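Long-range contacts in outer membrane protein YopM (Yersinia pestis, PDB 1JL5), which probably alters host cell physiology as a leucine-rich repeat effector, so promoting bacterial survival in host tissues: residues Ser63-Cys68 / Ser85-Pro90; Pro131-Leu136 / Ser153-Ile158; Pro231-Leu236 / Asp254-Leu259; Lys360-Glu365 / Glu380-Asn385. One frame throughout, in Å; residues are numbered along the deposited sequence.

In the fold
The four contacts follow one another along the leucine-rich repeat solenoid of YopM, in series in the chain. Contact 1 joins helix 58-71 to the first repeat. Contact 2 pairs strands 135-137 and 157-159, and its centre lies about 22 Å from that of contact 1. Contact 3, about 28 Å further on between centres, links the loops leading into strands 241-243 and 261-263. Contact 4, about 36 Å beyond it, joins strands 361-363 and 381-385. The centres of contacts 1 and 4 are about 53 Å apart. No two contacts touch, their nearest atoms being at least about 10 Å apart; the long curved body is held by local steps, and strand 381-385 carries the pairing into a second subunit of the tetramer.

Contact 1 (Ser63-Cys68 / Ser85-Pro90); sequences SRLRDC and SLPELP
Cys-68 N donates to Arg-64 O at 2.7 Å, a helical bond that fixes the turn from which the cysteine reaches Pro-90. With SG anti to the backbone N (chi1 176°), the sulfur is laid against the proline ring, 3.5 Å from Pro-90 CG. One turn earlier, Leu-65 spreads its two methyls over two prolines. CD1 points end-on at the Pro-87 ring, and its 3.3 Å approach to Pro-87 CG is tighter than usual van der Waals contact; CD2 lies 3.7 Å from Pro-90 CD, the two side chains crossing at about a right angle. Here helix 58-71, part of the N-terminal helical pair, covers the start of the leucine-rich repeat solenoid, seating its apolar side on the loop between strands 75-77 and 95-97. Trp-43 of helix 36-48 packs on both Leu-65 and Pro-87 and hydrogen-bonds through NE1 to Glu-88 O, while Glu-88 OE1 forms a salt bridge with Lys-34. Leu-76 of strand 75-77 touches both Leu-65 and Pro-90.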
loop_
_atom_site.group_PDB
_atom_site.type_symbol
_atom_site.label_atom_id
_atom_site.label_comp_id
_atom_site.label_asym_id
_atom_site.label_seq_id
_atom_site.Cartn_x
_atom_site.Cartn_y
_atom_site.Cartn_z
ATOM N N SER A 63 36.319 19.452 -13.429
ATOM C CA SER A 63 37.331 18.638 -12.785
ATOM C C SER A 63 37.409 17.286 -13.486
ATOM O O SER A 63 38.494 16.772 -13.743
ATOM C CB SER A 63 36.983 18.441 -11.312
ATOM O OG SER A 63 37.931 17.596 -10.691
ATOM N N ARG A 64 36.246 16.717 -13.798
ATOM C CA ARG A 64 36.183 15.424 -14.475
ATOM C C ARG A 64 36.740 15.602 -15.878
ATOM O O ARG A 64 37.525 14.791 -16.363
ATOM C CB ARG A 64 34.735 14.937 -14.577
ATOM C CG ARG A 64 33.968 14.858 -13.261
ATOM C CD ARG A 64 34.319 13.619 -12.469
ATOM N NE ARG A 64 33.551 13.539 -11.227
ATOM C CZ ARG A 64 32.240 13.326 -11.160
ATOM N NH1 ARG A 64 31.529 13.161 -12.268
ATOM N NH2 ARG A 64 31.635 13.287 -9.979
ATOM N N LEU A 65 36.313 16.675 -16.531
ATOM C CA LEU A 65 36.757 16.976 -17.882
ATOM C C LEU A 65 38.271 17.076 -17.934
ATOM O O LEU A 65 38.922 16.447 -18.767
ATOM C CB LEU A 65 36.137 18.290 -18.346
ATOM C CG LEU A 65 34.658 18.199 -18.710
ATOM C CD1 LEU A 65 34.026 19.574 -18.685
ATOM C CD2 LEU A 65 34.530 17.551 -20.082
ATOM N N ARG A 66 38.822 17.874 -17.032
ATOM C CA ARG A 66 40.258 18.075 -16.971
ATOM C C ARG A 66 40.967 16.761 -16.717
ATOM O O ARG A 66 41.895 16.398 -17.440
ATOM C CB ARG A 66 40.598 19.071 -15.864
ATOM C CG ARG A 66 39.969 20.433 -16.055
ATOM C CD ARG A 66 40.378 21.345 -14.929
ATOM N NE ARG A 66 41.829 21.477 -14.887
ATOM C CZ ARG A 66 42.485 22.587 -15.203
ATOM N NH1 ARG A 66 41.819 23.671 -15.580
ATOM N NH2 ARG A 66 43.806 22.606 -15.146
ATOM N N ASP A 67 40.530 16.048 -15.685
ATOM C CA ASP A 67 41.143 14.776 -15.354
ATOM C C ASP A 67 41.092 13.868 -16.570
ATOM O O ASP A 67 42.071 13.207 -16.913
ATOM C CB ASP A 67 40.416 14.112 -14.189
ATOM C CG ASP A 67 41.152 12.899 -13.679
ATOM O OD1 ASP A 67 42.309 13.064 -13.238
ATOM O OD2 ASP A 67 40.587 11.784 -13.726
ATOM N N CYS A 68 39.943 13.849 -17.228
ATOM C CA CYS A 68 39.780 13.027 -18.408
ATOM C C CYS A 68 40.780 13.450 -19.470
ATOM O O CYS A 68 41.479 12.622 -20.052
ATOM C CB CYS A 68 38.369 13.167 -18.959
ATOM S SG CYS A 68 38.146 12.260 -20.477
ATOM N N SER A 85 24.191 21.496 -19.878
ATOM C CA SER A 85 24.932 21.412 -21.125
ATOM C C SER A 85 26.305 20.877 -20.805
ATOM O O SER A 85 26.732 20.868 -19.649
ATOM C CB SER A 85 25.082 22.784 -21.787
ATOM O OG SER A 85 26.064 23.558 -21.115
ATOM N N LEU A 86 26.985 20.409 -21.837
ATOM C CA LEU A 86 28.328 19.911 -21.678
ATOM C C LEU A 86 29.175 20.782 -22.567
ATOM O O LEU A 86 28.741 21.200 -23.635
ATOM C CB LEU A 86 28.450 18.461 -22.141
ATOM C CG LEU A 86 27.666 17.415 -21.355
ATOM C CD1 LEU A 86 28.032 16.031 -21.866
ATOM C CD2 LEU A 86 27.990 17.541 -19.873
ATOM N N PRO A 87 30.389 21.099 -22.124
ATOM C CA PRO A 87 31.249 21.929 -22.955
ATOM C C PRO A 87 31.874 20.961 -23.944
ATOM O O PRO A 87 31.526 19.776 -23.958
ATOM C CB PRO A 87 32.253 22.463 -21.957
ATOM C CG PRO A 87 32.443 21.280 -21.057
ATOM C CD PRO A 87 31.035 20.780 -20.840
ATOM N N GLU A 88 32.785 21.449 -24.770
ATOM C CA GLU A 88 33.439 20.583 -25.726
ATOM C C GLU A 88 34.036 19.434 -24.930
ATOM O O GLU A 88 34.598 19.638 -23.860
ATOM C CB GLU A 88 34.543 21.337 -26.450
ATOM C CG GLU A 88 35.057 20.620 -27.679
ATOM C CD GLU A 88 36.186 21.378 -28.336
ATOM O OE1 GLU A 88 36.092 22.619 -28.393
ATOM O OE2 GLU A 88 37.156 20.738 -28.792
ATOM N N LEU A 89 33.919 18.225 -25.459
ATOM C CA LEU A 89 34.424 17.046 -24.771
ATOM C C LEU A 89 35.894 16.790 -25.027
ATOM O O LEU A 89 36.447 17.248 -26.024
ATOM C CB LEU A 89 33.631 15.822 -25.222
ATOM C CG LEU A 89 32.118 15.905 -25.023
ATOM C CD1 LEU A 89 31.447 14.746 -25.731
ATOM C CD2 LEU A 89 31.803 15.903 -23.533
ATOM N N PRO A 90 36.559 16.073 -24.109
ATOM C CA PRO A 90 37.973 15.802 -24.356
ATOM C C PRO A 90 38.003 15.214 -25.766
ATOM O O PRO A 90 37.131 14.429 -26.134
ATOM C CB PRO A 90 38.313 14.795 -23.269
ATOM C CG PRO A 90 37.503 15.321 -22.112
ATOM C CD PRO A 90 36.160 15.621 -22.764
#

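Contact 2 (Pro131-Leu136 / Ser153-Ile158); sequences PLLEYL and SFLKII
Tyr-135 holds CG anti to its own nitrogen (chi1 -171°), and Ile-157 turns CG1 beside its nitrogen (chi1 -65°), which leaves CG2 directed at the tyrosine. That methyl sits over one face of the ring, 3.9 Å from the centroid, as a CH-pi contact. Just before this pair in the chain, Glu-134 O is gripped twice: Ile-157 N binds it almost straight at 2.9 Å, and Lys-156 N comes in more bent at 2.7 Å, tilted out of the carbonyl plane. Leu-136 N continues the ladder to Ile-157 O. These are neighbouring parallel strands of leucine-rich repeats, with Tyr-135 and Ile-157 on one face of the sheet and Leu-136 and Ile-158 on the other, turned into the buried interior. There Leu-155 CD2 packs 3.8 Å from Leu-136 CB. Before the strands the chains part, and water fills in: one molecule donates to Pro-131 O and Leu-133 O while accepting from Phe-154 N, and a second joins Pro-131 O to Ser-153 N. The Phe-154 ring turns an edge to Pro-131 O, 3.4 Å from CD2, and runs alongside Leu-132. Lys-156 bends at its last torsion to bind Phe-154 O through NZ, 3.1 Å away, while Glu-134 OE2 stays 4.2 Å from that NZ, too far for a salt bridge.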
loop_
_atom_site.group_PDB
_atom_site.type_symbol
_atom_site.label_atom_id
_atom_site.label_comp_id
_atom_site.label_asym_id
_atom_site.label_seq_id
_atom_site.Cartn_x
_atom_site.Cartn_y
_atom_site.Cartn_z
ATOM N N PRO A 131 30.666 7.573 -35.637
ATOM C CA PRO A 131 30.843 6.331 -36.393
ATOM C C PRO A 131 31.189 5.088 -35.584
ATOM O O PRO A 131 30.801 3.982 -35.944
ATOM C CB PRO A 131 31.937 6.694 -37.394
ATOM C CG PRO A 131 32.749 7.701 -36.642
ATOM C CD PRO A 131 31.677 8.570 -36.033
ATOM N N LEU A 132 31.912 5.265 -34.489
ATOM C CA LEU A 132 32.319 4.129 -33.674
ATOM C C LEU A 132 31.390 3.822 -32.506
ATOM O O LEU A 132 31.690 2.956 -31.685
ATOM C CB LEU A 132 33.730 4.364 -33.134
ATOM C CG LEU A 132 34.800 4.733 -34.165
ATOM C CD1 LEU A 132 36.132 4.908 -33.453
ATOM C CD2 LEU A 132 34.898 3.650 -35.228
ATOM N N LEU A 133 30.261 4.516 -32.426
ATOM C CA LEU A 133 29.356 4.288 -31.318
ATOM C C LEU A 133 28.952 2.825 -31.174
ATOM O O LEU A 133 28.390 2.216 -32.083
ATOM C CB LEU A 133 28.106 5.160 -31.446
ATOM C CG LEU A 133 27.434 5.373 -30.085
ATOM C CD1 LEU A 133 28.404 6.115 -29.175
ATOM C CD2 LEU A 133 26.137 6.147 -30.239
ATOM N N GLU A 134 29.263 2.270 -30.013
ATOM C CA GLU A 134 28.945 0.890 -29.694
ATOM C C GLU A 134 27.772 0.863 -28.727
ATOM O O GLU A 134 26.924 -0.030 -28.775
ATOM C CB GLU A 134 30.149 0.216 -29.044
ATOM C CG GLU A 134 31.273 -0.103 -30.005
ATOM C CD GLU A 134 32.528 -0.540 -29.287
ATOM O OE1 GLU A 134 32.430 -0.942 -28.108
ATOM O OE2 GLU A 134 33.613 -0.486 -29.902
ATOM N N TYR A 135 27.735 1.852 -27.847
ATOM C CA TYR A 135 26.683 1.941 -26.854
ATOM C C TYR A 135 26.001 3.296 -26.927
ATOM O O TYR A 135 26.636 4.340 -26.768
ATOM C CB TYR A 135 27.276 1.723 -25.462
ATOM C CG TYR A 135 26.258 1.582 -24.351
ATOM C CD1 TYR A 135 25.348 2.600 -24.073
ATOM C CD2 TYR A 135 26.222 0.434 -23.561
ATOM C CE1 TYR A 135 24.426 2.481 -23.035
ATOM C CE2 TYR A 135 25.305 0.304 -22.520
ATOM C CZ TYR A 135 24.412 1.331 -22.264
ATOM O OH TYR A 135 23.502 1.209 -21.239
ATOM N N LEU A 136 24.701 3.272 -27.190
ATOM C CA LEU A 136 23.917 4.489 -27.257
ATOM C C LEU A 136 22.934 4.468 -26.096
ATOM O O LEU A 136 21.838 3.920 -26.206
ATOM C CB LEU A 136 23.155 4.573 -28.577
ATOM C CG LEU A 136 22.247 5.797 -28.717
ATOM C CD1 LEU A 136 23.073 7.065 -28.614
ATOM C CD2 LEU A 136 21.515 5.741 -30.042
ATOM N N SER A 153 27.944 0.816 -37.711
ATOM C CA SER A 153 28.619 -0.467 -37.808
ATOM C C SER A 153 29.005 -1.108 -36.486
ATOM O O SER A 153 29.203 -2.317 -36.422
ATOM C CB SER A 153 29.870 -0.314 -38.679
ATOM O OG SER A 153 29.529 0.215 -39.948
ATOM N N PHE A 154 29.103 -0.314 -35.427
ATOM C CA PHE A 154 29.506 -0.857 -34.140
ATOM C C PHE A 154 28.461 -0.664 -33.055
ATOM O O PHE A 154 28.698 -1.002 -31.900
ATOM C CB PHE A 154 30.822 -0.208 -33.716
ATOM C CG PHE A 154 31.863 -0.218 -34.792
ATOM C CD1 PHE A 154 32.531 -1.394 -35.122
ATOM C CD2 PHE A 154 32.137 0.935 -35.519
ATOM C CE1 PHE A 154 33.454 -1.422 -36.160
ATOM C CE2 PHE A 154 33.060 0.917 -36.560
ATOM C CZ PHE A 154 33.718 -0.263 -36.882
ATOM N N LEU A 155 27.312 -0.113 -33.427
ATOM C CA LEU A 155 26.247 0.114 -32.462
ATOM C C LEU A 155 25.713 -1.228 -31.993
ATOM O O LEU A 155 24.970 -1.893 -32.715
ATOM C CB LEU A 155 25.106 0.909 -33.091
ATOM C CG LEU A 155 24.706 2.200 -32.374
ATOM C CD1 LEU A 155 23.324 2.610 -32.833
ATOM C CD2 LEU A 155 24.741 2.007 -30.872
ATOM N N LYS A 156 26.090 -1.623 -30.784
ATOM C CA LYS A 156 25.654 -2.894 -30.226
ATOM C C LYS A 156 24.485 -2.711 -29.265
ATOM O O LYS A 156 23.543 -3.501 -29.257
ATOM C CB LYS A 156 26.813 -3.568 -29.487
ATOM C CG LYS A 156 28.030 -3.863 -30.350
ATOM C CD LYS A 156 29.211 -4.311 -29.495
ATOM C CE LYS A 156 30.498 -4.402 -30.322
ATOM N NZ LYS A 156 30.722 -3.198 -31.184
ATOM N N ILE A 157 24.551 -1.666 -28.451
ATOM C CA ILE A 157 23.500 -1.402 -27.487
ATOM C C ILE A 157 22.844 -0.050 -27.717
ATOM O O ILE A 157 23.508 0.981 -27.740
ATOM C CB ILE A 157 24.032 -1.430 -26.031
ATOM C CG1 ILE A 157 24.518 -2.832 -25.664
ATOM C CG2 ILE A 157 22.932 -1.010 -25.067
ATOM C CD1 ILE A 157 25.865 -3.164 -26.205
ATOM N N ILE A 158 21.532 -0.070 -27.908
ATOM C CA ILE A 158 20.771 1.149 -28.086
ATOM C C ILE A 158 19.764 1.160 -26.956
ATOM O O ILE A 158 18.896 0.289 -26.872
ATOM C CB ILE A 158 19.978 1.196 -29.414
ATOM C CG1 ILE A 158 20.901 1.509 -30.592
ATOM C CG2 ILE A 158 18.903 2.276 -29.333
ATOM C CD1 ILE A 158 21.991 0.512 -30.784
HETATM O O HOH W 1 28.736 2.390 -34.689
HETATM O O HOH W 2 29.611 3.337 -38.070
#

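Contact 3 (Pro231-Leu236 / Asp254-Leu259); sequences PELQNL and DLPPSL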
loop_
_atom_site.group_PDB
_atom_site.type_symbol
_atom_site.label_atom_id
_atom_site.label_comp_id
_atom_site.label_asym_id
_atom_site.label_seq_id
_atom_site.Cartn_x
_atom_site.Cartn_y
_atom_site.Cartn_z
ATOM N N PRO A 231 4.591 -12.209 -32.440
ATOM C CA PRO A 231 4.956 -12.776 -33.736
ATOM C C PRO A 231 5.302 -14.238 -33.505
ATOM O O PRO A 231 5.269 -14.717 -32.368
ATOM C CB PRO A 231 6.171 -11.954 -34.133
ATOM C CG PRO A 231 6.820 -11.693 -32.810
ATOM C CD PRO A 231 5.646 -11.319 -31.932
ATOM N N GLU A 232 5.620 -14.957 -34.571
ATOM C CA GLU A 232 5.975 -16.348 -34.403
ATOM C C GLU A 232 7.177 -16.404 -33.479
ATOM O O GLU A 232 8.135 -15.658 -33.650
ATOM C CB GLU A 232 6.305 -16.982 -35.742
ATOM C CG GLU A 232 6.659 -18.442 -35.609
ATOM C CD GLU A 232 6.511 -19.177 -36.907
ATOM O OE1 GLU A 232 6.955 -18.632 -37.941
ATOM O OE2 GLU A 232 5.955 -20.295 -36.890
ATOM N N LEU A 233 7.125 -17.295 -32.501
ATOM C CA LEU A 233 8.191 -17.414 -31.520
ATOM C C LEU A 233 8.884 -18.759 -31.511
ATOM O O LEU A 233 10.027 -18.869 -31.074
ATOM C CB LEU A 233 7.616 -17.189 -30.126
ATOM C CG LEU A 233 6.790 -15.926 -29.906
ATOM C CD1 LEU A 233 6.051 -16.022 -28.568
ATOM C CD2 LEU A 233 7.704 -14.717 -29.951
ATOM N N GLN A 234 8.186 -19.786 -31.979
ATOM C CA GLN A 234 8.722 -21.130 -31.943
ATOM C C GLN A 234 10.028 -21.336 -32.678
ATOM O O GLN A 234 10.768 -22.265 -32.373
ATOM C CB GLN A 234 7.679 -22.117 -32.446
ATOM C CG GLN A 234 7.404 -22.039 -33.918
ATOM C CD GLN A 234 6.189 -22.841 -34.280
ATOM O OE1 GLN A 234 6.027 -23.969 -33.819
ATOM N NE2 GLN A 234 5.321 -22.270 -35.104
ATOM N N ASN A 235 10.323 -20.470 -33.637
ATOM C CA ASN A 235 11.556 -20.606 -34.389
ATOM C C ASN A 235 12.654 -19.739 -33.816
ATOM O O ASN A 235 13.639 -19.444 -34.484
ATOM C CB ASN A 235 11.309 -20.266 -35.851
ATOM C CG ASN A 235 10.248 -21.145 -36.458
ATOM O OD1 ASN A 235 10.244 -22.353 -36.238
ATOM N ND2 ASN A 235 9.339 -20.548 -37.223
ATOM N N LEU A 236 12.471 -19.332 -32.565
ATOM C CA LEU A 236 13.457 -18.511 -31.879
ATOM C C LEU A 236 14.046 -19.403 -30.802
ATOM O O LEU A 236 13.616 -19.390 -29.653
ATOM C CB LEU A 236 12.781 -17.279 -31.281
ATOM C CG LEU A 236 12.031 -16.484 -32.354
ATOM C CD1 LEU A 236 11.326 -15.286 -31.730
ATOM C CD2 LEU A 236 13.016 -16.040 -33.428
ATOM N N ASP A 254 3.173 -20.541 -30.601
ATOM C CA ASP A 254 3.942 -21.632 -30.055
ATOM C C ASP A 254 5.135 -20.885 -29.502
ATOM O O ASP A 254 5.699 -20.013 -30.162
ATOM C CB ASP A 254 4.331 -22.582 -31.168
ATOM C CG ASP A 254 3.130 -23.234 -31.773
ATOM O OD1 ASP A 254 2.423 -23.924 -31.021
ATOM O OD2 ASP A 254 2.876 -23.041 -32.978
ATOM N N LEU A 255 5.501 -21.209 -28.280
ATOM C CA LEU A 255 6.580 -20.518 -27.613
ATOM C C LEU A 255 7.984 -20.868 -28.060
ATOM O O LEU A 255 8.210 -21.882 -28.717
ATOM C CB LEU A 255 6.447 -20.758 -26.118
ATOM C CG LEU A 255 5.112 -20.240 -25.587
ATOM C CD1 LEU A 255 4.936 -20.652 -24.142
ATOM C CD2 LEU A 255 5.069 -18.721 -25.738
ATOM N N PRO A 256 8.949 -19.999 -27.735
ATOM C CA PRO A 256 10.320 -20.305 -28.126
ATOM C C PRO A 256 10.585 -21.625 -27.411
ATOM O O PRO A 256 10.306 -21.754 -26.224
ATOM C CB PRO A 256 11.104 -19.139 -27.540
ATOM C CG PRO A 256 10.118 -17.999 -27.660
ATOM C CD PRO A 256 8.843 -18.637 -27.180
ATOM N N PRO A 257 11.109 -22.626 -28.127
ATOM C CA PRO A 257 11.375 -23.924 -27.507
ATOM C C PRO A 257 12.204 -23.893 -26.231
ATOM O O PRO A 257 12.074 -24.765 -25.383
ATOM C CB PRO A 257 12.043 -24.712 -28.633
ATOM C CG PRO A 257 12.725 -23.640 -29.432
ATOM C CD PRO A 257 11.672 -22.566 -29.485
ATOM N N SER A 258 13.054 -22.890 -26.085
ATOM C CA SER A 258 13.881 -22.814 -24.895
ATOM C C SER A 258 13.473 -21.658 -24.005
ATOM O O SER A 258 14.260 -21.176 -23.197
ATOM C CB SER A 258 15.348 -22.680 -25.288
ATOM O OG SER A 258 15.770 -23.834 -25.986
ATOM N N LEU A 259 12.234 -21.216 -24.157
ATOM C CA LEU A 259 11.740 -20.114 -23.356
ATOM C C LEU A 259 11.946 -20.437 -21.888
ATOM O O LEU A 259 11.640 -21.537 -21.433
ATOM C CB LEU A 259 10.255 -19.891 -23.624
ATOM C CG LEU A 259 9.703 -18.610 -23.002
ATOM C CD1 LEU A 259 10.399 -17.410 -23.632
ATOM C CD2 LEU A 259 8.205 -18.542 -23.229
HETATM O O HOH W 3 5.468 -19.413 -32.612
#
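Gln-234 lies alongside Asp-254, and its CB rests 3.6 Å from Asp-254 CB. CG, placed between the backbone nitrogen and the carbonyl carbon (chi1 71°), starts an extended chain that keeps it beside the same methylene. The amide then passes the carboxylate with the two planes 40° apart, CD standing 3.6 Å from Asp-254 OD2. OE1 comes 3.4 Å from Asp-254 CB. At the tip NE2 turns back to its own segment and donates to Glu-232 OE2 at 2.7 Å, using the anti lone pair of that oxygen. On the buried side Leu-233 CB packs 3.5 Å from Pro-256 CD, and both residues touch Ile-242 of strand 241-243. Loops of adjacent leucine-rich repeats thus lie side by side, each with a type I turn, Leu-233 to Leu-236 and Pro-256 to Leu-259. Pro-256 CA points a C-H at Leu-233 O, and Gln-234 CA does likewise to Leu-255 O, 3.4 Å away. A water completes the join, accepting from Leu-233 N and donating to Asp-254 O at 2.5 Å. With no clear direct hydrogen bond between the segments, cohesion rests on the Gln-234/Asp-254 packing, proline and leucine contacts, the C-H...O contacts and this water. The NE2 end of Gln-234 lies between Glu-232 OE2 and Asp-254 OD2, 5.7 Å apart, and may soften their repulsion.

Contact 4 (Lys360-Glu365 / Glu380-Asn385); sequences KQLHVE and EDLRMN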
loop_
_atom_site.group_PDB
_atom_site.type_symbol
_atom_site.label_atom_id
_atom_site.label_comp_id
_atom_site.label_asym_id
_atom_site.label_seq_id
_atom_site.Cartn_x
_atom_site.Cartn_y
_atom_site.Cartn_z
ATOM N N LYS A 360 9.616 -19.896 2.704
ATOM C CA LYS A 360 10.082 -18.662 3.306
ATOM C C LYS A 360 8.950 -17.672 3.421
ATOM O O LYS A 360 8.883 -16.876 4.354
ATOM C CB LYS A 360 11.181 -18.042 2.452
ATOM C CG LYS A 360 12.391 -18.927 2.286
ATOM C CD LYS A 360 12.989 -19.299 3.634
ATOM C CE LYS A 360 14.247 -20.143 3.459
ATOM N NZ LYS A 360 13.993 -21.351 2.624
ATOM N N GLN A 361 8.051 -17.730 2.454
ATOM C CA GLN A 361 6.953 -16.799 2.427
ATOM C C GLN A 361 5.611 -17.456 2.229
ATOM O O GLN A 361 5.417 -18.268 1.328
ATOM C CB GLN A 361 7.203 -15.780 1.327
ATOM C CG GLN A 361 6.135 -14.734 1.186
ATOM C CD GLN A 361 6.437 -13.827 0.033
ATOM O OE1 GLN A 361 6.572 -14.283 -1.098
ATOM N NE2 GLN A 361 6.561 -12.537 0.305
ATOM N N LEU A 362 4.685 -17.099 3.104
ATOM C CA LEU A 362 3.344 -17.613 3.031
ATOM C C LEU A 362 2.384 -16.446 3.123
ATOM O O LEU A 362 2.203 -15.868 4.188
ATOM C CB LEU A 362 3.063 -18.579 4.177
ATOM C CG LEU A 362 1.639 -19.123 4.100
ATOM C CD1 LEU A 362 1.488 -19.945 2.832
ATOM C CD2 LEU A 362 1.327 -19.954 5.329
ATOM N N HIS A 363 1.795 -16.084 1.995
ATOM C CA HIS A 363 0.810 -15.014 1.965
ATOM C C HIS A 363 -0.458 -15.679 1.495
ATOM O O HIS A 363 -0.648 -15.895 0.304
ATOM C CB HIS A 363 1.223 -13.914 0.995
ATOM C CG HIS A 363 2.364 -13.082 1.489
ATOM N ND1 HIS A 363 2.882 -12.026 0.772
ATOM C CD2 HIS A 363 3.090 -13.157 2.628
ATOM C CE1 HIS A 363 3.879 -11.485 1.450
ATOM N NE2 HIS A 363 4.024 -12.154 2.579
ATOM N N VAL A 364 -1.305 -16.038 2.448
ATOM C CA VAL A 364 -2.560 -16.701 2.141
ATOM C C VAL A 364 -3.678 -15.881 2.756
ATOM O O VAL A 364 -4.750 -16.381 3.098
ATOM C CB VAL A 364 -2.562 -18.132 2.688
ATOM C CG1 VAL A 364 -3.892 -18.804 2.403
ATOM C CG2 VAL A 364 -1.445 -18.918 2.019
ATOM N N GLU A 365 -3.389 -14.596 2.878
ATOM C CA GLU A 365 -4.310 -13.607 3.410
ATOM C C GLU A 365 -5.624 -13.666 2.635
ATOM O O GLU A 365 -5.638 -13.912 1.431
ATOM C CB GLU A 365 -3.677 -12.223 3.242
ATOM C CG GLU A 365 -2.364 -12.293 2.442
ATOM C CD GLU A 365 -1.810 -10.941 2.057
ATOM O OE1 GLU A 365 -1.680 -10.068 2.948
ATOM O OE2 GLU A 365 -1.493 -10.754 0.864
ATOM N N GLU A 380 9.660 -17.003 6.907
ATOM C CA GLU A 380 10.167 -15.733 7.417
ATOM C C GLU A 380 9.117 -14.651 7.192
ATOM O O GLU A 380 8.971 -13.728 7.984
ATOM C CB GLU A 380 11.434 -15.319 6.663
ATOM C CG GLU A 380 12.460 -16.413 6.484
ATOM C CD GLU A 380 13.644 -15.970 5.637
ATOM O OE1 GLU A 380 13.426 -15.325 4.589
ATOM O OE2 GLU A 380 14.794 -16.278 6.010
ATOM N N ASP A 381 8.395 -14.785 6.089
ATOM C CA ASP A 381 7.381 -13.824 5.689
ATOM C C ASP A 381 6.017 -14.488 5.676
ATOM O O ASP A 381 5.703 -15.267 4.780
ATOM C CB ASP A 381 7.721 -13.308 4.298
ATOM C CG ASP A 381 6.762 -12.258 3.821
ATOM O OD1 ASP A 381 5.667 -12.126 4.411
ATOM O OD2 ASP A 381 7.104 -11.571 2.842
ATOM N N LEU A 382 5.203 -14.161 6.669
ATOM C CA LEU A 382 3.889 -14.753 6.786
ATOM C C LEU A 382 2.766 -13.729 6.842
ATOM O O LEU A 382 2.863 -12.710 7.527
ATOM C CB LEU A 382 3.838 -15.624 8.039
ATOM C CG LEU A 382 2.516 -16.299 8.396
ATOM C CD1 LEU A 382 2.122 -17.273 7.302
ATOM C CD2 LEU A 382 2.669 -17.022 9.722
ATOM N N ARG A 383 1.703 -14.006 6.101
ATOM C CA ARG A 383 0.532 -13.149 6.092
ATOM C C ARG A 383 -0.657 -14.056 5.904
ATOM O O ARG A 383 -0.760 -14.773 4.914
ATOM C CB ARG A 383 0.598 -12.105 4.970
ATOM C CG ARG A 383 1.835 -11.224 5.045
ATOM C CD ARG A 383 1.675 -9.896 4.328
ATOM N NE ARG A 383 1.061 -10.030 3.016
ATOM C CZ ARG A 383 1.293 -9.205 2.000
ATOM N NH1 ARG A 383 2.134 -8.191 2.149
ATOM N NH2 ARG A 383 0.678 -9.388 0.838
ATOM N N MET A 384 -1.534 -14.054 6.895
ATOM C CA MET A 384 -2.731 -14.860 6.846
ATOM C C MET A 384 -3.866 -14.028 7.394
ATOM O O MET A 384 -3.691 -13.280 8.349
ATOM C CB MET A 384 -2.559 -16.129 7.679
ATOM C CG MET A 384 -1.407 -17.003 7.222
ATOM S SD MET A 384 -1.434 -18.633 7.980
ATOM C CE MET A 384 -0.520 -18.330 9.482
ATOM N N ASN A 385 -5.029 -14.149 6.773
ATOM C CA ASN A 385 -6.194 -13.411 7.203
ATOM C C ASN A 385 -7.420 -14.212 6.808
ATOM O O ASN A 385 -7.666 -14.449 5.627
ATOM C CB ASN A 385 -6.219 -12.031 6.544
ATOM C CG ASN A 385 -7.253 -11.111 7.165
ATOM O OD1 ASN A 385 -7.004 -9.918 7.362
ATOM N ND2 ASN A 385 -8.425 -11.656 7.467
HETATM O O HOH W 4 -5.712 -16.446 5.504
#
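The imidazole of His-363 is sandwiched: the guanidinium of Arg-383 is stacked over one face, centres 3.7 Å apart and planes 11° from parallel, and Gln-361 CG covers the opposite face near the rim. At the ring edge NE2 donates to Asp-381 OD1, a very short bond at 2.5 Å. The carboxylate, turned 65° from the ring, is held a second time, as Gln-361 NE2 reaches OD2 from above its plane at 2.8 Å. Arg-383, bent at its third torsion (chi3 -45°), presents its own edge to Glu-365, and NH2 makes a salt bridge to OE2 of 2.6 Å. These polar groups stand on one side of two parallel strands of the leucine-rich repeat sheet; on the other, Leu-362 CD2 presses on Leu-382 CD1 at 3.4 Å, tighter than usual, and also touches Met-384. Between the faces, Lys-360 O takes bonds from both Glu-380 N and Asp-381 N, and Leu-362 is bonded through N and O to Asp-381 and Arg-383. Past the ladder a water links Val-364 O to Asn-385 N. Strand 381-385 also pairs antiparallel with a strand of a second subunit, extending the sheet across the interface. Two carboxylates, Asp-381 and Glu-365, flank the stacked His-363/Arg-383 pair; Asp-381 would tend to favour a protonated imidazole, the stacked guanidinium to oppose it.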